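PDB 3EXR: RmpD (Hexulose-6-phosphate synthase) from Streptococcus mutans, which belongs to the HUMPS family of (beta/alpha)8-barrel enzymes and forms a two-chain assembly. Local coordinates for residues A36-L41 with V62-C67; V44-V49 with A79-D84. One frame throughout, in Å; residues are numbered along the deposited sequence.

Interactions 1 and 2 occupy neighbouring layers of one sector of the barrel, their centres about 10 Å apart. Interaction 1 lies in the wall, where strand 33-36 pairs with strand 60-67 and leads into helix 38-44; the polar cluster of D64 and K66 is at the C-terminal end of its strand, the end at which barrels of this fold carry their active sites. Interaction 2 lies farther out, between helix 47-55 and the loop entering strand 85-89. Apolar contacts join the layers: C40 SG is 3.6 Å from L48 CD2, A63 CB is 4.0 Å from A83 CB, and L41 CD2 is 4.2 Å from V49 CG2. Both contacts also touch the second subunit.

Interaction 1 (A36-L41 with V62-C67); sequences AGTVCL and VADTKC
T38 and D64 meet where two neighbouring parallel strands of the (beta/alpha)8 barrel reach their C-terminal ends. T38 OG1 donates to D64 O at 2.7 Å, from above the carbonyl plane, and accepts from K66 NZ at 3.0 Å, so a single hydroxyl ties the helix start to the strand twice. With its CG anti to the backbone N (chi1 179°), D64 sends its carboxylate across the T38 side chain at about a right angle; OD2 takes a weak bond from T38 N at 3.3 Å. K66 bends at its last torsion to place NZ 2.8 Å from both D64 OD1 and D64 OD2; it hydrogen-bonds OD1 on its syn lone pair and completes a salt bridge. OD1 is also bonded to T87 of the next strand, while E35 brings a like charge close to OD2. Behind this cluster, A36 and A63 form a parallel bridge: A36 N donates to V62 O at 2.9 Å and D64 N to A36 O at 3.0 Å. D64 then centres an inverse gamma turn. One helical turn on from G37, the N-cap residue, L41 lays CD1 3.7 Å from D64 N and 4.1 Å from T65 CG2.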
loop_
_atom_site.group_PDB
_atom_site.type_symbol
_atom_site.label_atom_id
_atom_site.label_comp_id
_atom_site.label_asym_id
_atom_site.label_seq_id
_atom_site.Cartn_x
_atom_site.Cartn_y
_atom_site.Cartn_z
ATOM N N ALA A 36 13.176 -2.072 2.457
ATOM C CA ALA A 36 12.784 -0.946 1.628
ATOM C C ALA A 36 11.350 -0.584 1.980
ATOM O O ALA A 36 10.406 -1.321 1.617
ATOM C CB ALA A 36 12.874 -1.333 0.146
ATOM N N GLY A 37 11.168 0.525 2.691
ATOM C CA GLY A 37 9.858 0.880 3.197
ATOM C C GLY A 37 8.905 1.395 2.131
ATOM O O GLY A 37 9.334 1.864 1.078
ATOM N N THR A 38 7.597 1.347 2.412
ATOM C CA THR A 38 6.577 1.699 1.415
ATOM C C THR A 38 6.741 3.135 0.927
ATOM O O THR A 38 6.610 3.405 -0.267
ATOM C CB THR A 38 5.163 1.570 1.996
ATOM O OG1 THR A 38 5.059 0.373 2.781
ATOM C CG2 THR A 38 4.143 1.500 0.883
ATOM N N VAL A 39 7.011 4.067 1.846
ATOM C CA VAL A 39 7.187 5.466 1.445
ATOM C C VAL A 39 8.292 5.590 0.382
ATOM O O VAL A 39 8.203 6.378 -0.559
ATOM C CB VAL A 39 7.544 6.351 2.672
ATOM C CG1 VAL A 39 7.981 7.734 2.200
ATOM C CG2 VAL A 39 6.358 6.423 3.642
ATOM N N CYS A 40 9.358 4.828 0.571
ATOM C CA CYS A 40 10.502 4.860 -0.318
ATOM C C CYS A 40 10.190 4.181 -1.650
ATOM O O CYS A 40 10.468 4.738 -2.709
ATOM C CB CYS A 40 11.719 4.203 0.334
ATOM S SG CYS A 40 13.236 4.690 -0.499
ATOM N N LEU A 41 9.611 2.982 -1.598
ATOM C CA LEU A 41 9.253 2.295 -2.826
ATOM C C LEU A 41 8.281 3.096 -3.694
ATOM O O LEU A 41 8.426 3.144 -4.920
ATOM C CB LEU A 41 8.701 0.903 -2.537
ATOM C CG LEU A 41 9.715 -0.101 -1.966
ATOM C CD1 LEU A 41 8.971 -1.338 -1.587
ATOM C CD2 LEU A 41 10.796 -0.417 -3.017
ATOM N N VAL A 62 13.531 -7.037 2.655
ATOM C CA VAL A 62 12.084 -6.902 2.691
ATOM C C VAL A 62 11.684 -5.809 1.700
ATOM O O VAL A 62 12.268 -4.723 1.711
ATOM C CB VAL A 62 11.600 -6.480 4.087
ATOM C CG1 VAL A 62 10.075 -6.400 4.134
ATOM C CG2 VAL A 62 12.111 -7.449 5.148
ATOM N N ALA A 63 10.756 -6.161 0.808
ATOM C CA ALA A 63 10.077 -5.165 -0.046
ATOM C C ALA A 63 8.742 -4.862 0.649
ATOM O O ALA A 63 7.800 -5.660 0.608
ATOM C CB ALA A 63 9.856 -5.711 -1.438
ATOM N N ASP A 64 8.648 -3.681 1.253
ATOM C CA ASP A 64 7.477 -3.314 2.049
ATOM C C ASP A 64 6.450 -2.654 1.136
ATOM O O ASP A 64 6.253 -1.459 1.192
ATOM C CB ASP A 64 7.927 -2.407 3.189
ATOM C CG ASP A 64 6.808 -1.937 4.087
ATOM O OD1 ASP A 64 5.736 -2.556 4.176
ATOM O OD2 ASP A 64 6.988 -0.894 4.758
ATOM N N THR A 65 5.785 -3.459 0.310
ATOM C CA THR A 65 4.813 -2.911 -0.638
ATOM C C THR A 65 3.411 -2.730 -0.051
ATOM O O THR A 65 2.576 -2.060 -0.645
ATOM C CB THR A 65 4.652 -3.809 -1.869
ATOM O OG1 THR A 65 4.238 -5.110 -1.450
ATOM C CG2 THR A 65 5.964 -3.994 -2.577
ATOM N N LYS A 66 3.128 -3.358 1.092
ATOM C CA LYS A 66 1.794 -3.314 1.700
ATOM C C LYS A 66 0.749 -3.636 0.636
ATOM O O LYS A 66 -0.304 -2.989 0.524
ATOM C CB LYS A 66 1.549 -1.971 2.383
ATOM C CG LYS A 66 2.436 -1.806 3.621
ATOM C CD LYS A 66 2.115 -0.554 4.426
ATOM C CE LYS A 66 2.880 -0.483 5.754
ATOM N NZ LYS A 66 4.382 -0.517 5.607
ATOM N N CYS A 67 1.089 -4.649 -0.158
ATOM C CA CYS A 67 0.277 -5.082 -1.295
ATOM C C CYS A 67 -1.163 -5.415 -0.918
ATOM O O CYS A 67 -1.413 -6.184 0.016
ATOM C CB CYS A 67 0.951 -6.272 -1.957
ATOM S SG CYS A 67 0.008 -7.037 -3.226
#

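Interaction 2 (V44-V49 with A79-D84)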
loop_
_atom_site.group_PDB
_atom_site.type_symbol
_atom_site.label_atom_id
_atom_site.label_comp_id
_atom_site.label_asym_id
_atom_site.label_seq_id
_atom_site.Cartn_x
_atom_site.Cartn_y
_atom_site.Cartn_z
ATOM N N VAL A 44 10.617 5.707 -5.371
ATOM C CA VAL A 44 11.765 5.363 -6.208
ATOM C C VAL A 44 11.596 4.106 -7.032
ATOM O O VAL A 44 12.379 3.893 -7.946
ATOM C CB VAL A 44 13.063 5.301 -5.420
ATOM C CG1 VAL A 44 13.204 6.548 -4.548
ATOM C CG2 VAL A 44 13.121 4.051 -4.587
ATOM N N GLY A 45 10.595 3.291 -6.726
ATOM C CA GLY A 45 10.339 2.051 -7.455
ATOM C C GLY A 45 11.235 0.936 -6.941
ATOM O O GLY A 45 11.951 1.110 -5.949
ATOM N N SER A 46 11.234 -0.176 -7.661
ATOM C CA SER A 46 11.762 -1.432 -7.149
ATOM C C SER A 46 13.245 -1.613 -7.405
ATOM O O SER A 46 13.843 -2.550 -6.888
ATOM C CB SER A 46 10.960 -2.597 -7.715
ATOM O OG SER A 46 11.109 -2.692 -9.127
ATOM N N GLU A 47 13.864 -0.743 -8.188
ATOM C CA GLU A 47 15.288 -0.901 -8.449
ATOM C C GLU A 47 16.082 -0.840 -7.118
ATOM O O GLU A 47 17.086 -1.505 -6.957
ATOM C CB GLU A 47 15.822 0.063 -9.506
ATOM C CG GLU A 47 17.287 -0.197 -9.850
ATOM C CD GLU A 47 17.829 0.613 -11.013
ATOM O OE1 GLU A 47 17.354 1.738 -11.274
ATOM O OE2 GLU A 47 18.796 0.121 -11.635
ATOM N N LEU A 48 15.571 -0.083 -6.161
ATOM C CA LEU A 48 16.172 -0.023 -4.832
ATOM C C LEU A 48 16.377 -1.419 -4.249
ATOM O O LEU A 48 17.424 -1.693 -3.618
ATOM C CB LEU A 48 15.311 0.826 -3.887
ATOM C CG LEU A 48 15.732 0.867 -2.405
ATOM C CD1 LEU A 48 17.101 1.468 -2.224
ATOM C CD2 LEU A 48 14.719 1.632 -1.578
ATOM N N VAL A 49 15.397 -2.300 -4.444
ATOM C CA VAL A 49 15.506 -3.659 -3.890
ATOM C C VAL A 49 16.752 -4.358 -4.445
ATOM O O VAL A 49 17.498 -5.000 -3.723
ATOM C CB VAL A 49 14.239 -4.508 -4.179
ATOM C CG1 VAL A 49 14.413 -5.941 -3.718
ATOM C CG2 VAL A 49 13.025 -3.887 -3.496
ATOM N N ALA A 79 10.338 -9.945 -6.176
ATOM C CA ALA A 79 11.169 -11.156 -6.054
ATOM C C ALA A 79 12.242 -11.188 -7.138
ATOM O O ALA A 79 13.379 -11.591 -6.884
ATOM C CB ALA A 79 10.309 -12.407 -6.141
ATOM N N VAL A 80 11.911 -10.753 -8.355
ATOM C CA VAL A 80 12.932 -10.743 -9.403
ATOM C C VAL A 80 14.032 -9.719 -9.120
ATOM O O VAL A 80 15.134 -9.862 -9.619
ATOM C CB VAL A 80 12.340 -10.544 -10.816
ATOM C CG1 VAL A 80 11.365 -11.659 -11.158
ATOM C CG2 VAL A 80 11.704 -9.183 -10.967
ATOM N N ARG A 81 13.734 -8.699 -8.302
ATOM C CA ARG A 81 14.724 -7.685 -7.879
ATOM C C ARG A 81 15.615 -8.231 -6.762
ATOM O O ARG A 81 16.641 -7.643 -6.446
ATOM C CB ARG A 81 14.007 -6.421 -7.378
ATOM C CG ARG A 81 13.317 -5.577 -8.439
ATOM C CD ARG A 81 14.308 -4.861 -9.304
ATOM N NE ARG A 81 13.668 -3.846 -10.132
ATOM C CZ ARG A 81 14.300 -3.158 -11.077
ATOM N NH1 ARG A 81 15.562 -3.417 -11.354
ATOM N NH2 ARG A 81 13.663 -2.214 -11.760
ATOM N N GLY A 82 15.200 -9.338 -6.169
ATOM C CA GLY A 82 15.952 -9.979 -5.079
ATOM C C GLY A 82 15.332 -9.967 -3.674
ATOM O O GLY A 82 15.997 -10.370 -2.721
ATOM N N ALA A 83 14.078 -9.526 -3.519
ATOM C CA ALA A 83 13.444 -9.571 -2.199
ATOM C C ALA A 83 13.296 -10.975 -1.641
ATOM O O ALA A 83 13.009 -11.940 -2.383
ATOM C CB ALA A 83 12.068 -8.894 -2.214
ATOM N N ASP A 84 13.434 -11.076 -0.316
ATOM C CA ASP A 84 13.080 -12.303 0.404
ATOM C C ASP A 84 11.653 -12.284 0.944
ATOM O O ASP A 84 10.887 -13.239 0.753
ATOM C CB ASP A 84 14.061 -12.508 1.559
ATOM C CG ASP A 84 15.481 -12.757 1.074
ATOM O OD1 ASP A 84 15.698 -13.641 0.191
ATOM O OD2 ASP A 84 16.403 -12.092 1.582
HETATM O O HOH W 1 11.120 -1.093 -12.105
HETATM O O HOH W 2 17.527 -2.251 -13.267
#
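V49 and R81 have the closest CA atoms of the two segments, 5.7 Å apart, where the first turn of helix 47-55 faces the type I turn A79-G82 and a Schellman motif at G82 (phi 112°) closes off helix 71-79. The R81 side chain does most of the bridging. Its bend at chi2 (-71°) turns the chain along the start of the helix, and NE donates to S46 OG at 3.0 Å, fairly straight at 155° and close to the guanidinium plane. The same hydroxyl is bonded to Q43 of the second subunit, which makes S46 a joint between the subunit interface and this loop. E47 covers one face of the guanidinium chiefly with its CA, which stands over the centre of the group, 3.6 Å from R81 CZ, with CB beside it. In this (beta/alpha)8 barrel the contact lies in the outer layer, joining helix 47-55 to the loop between helix 71-79 and strand 85-89. Waters sit at the guanidinium edge. One accepts from R81 NH2 at 2.8 Å and reaches S46 OG weakly, while a second accepts from NH1 and gives a weak bond to E47 OE2. That carboxylate oxygen stays 4.8 Å from R81 NH1, whose direct salt bridge is to E50, one residue beyond V49. Nearer the barrel wall the contact turns apolar. V49 CG1, anti to the backbone N, is 3.7 Å from R81 CB and 4.1 Å from A83 CB, and the valine also packs on N78 and I61.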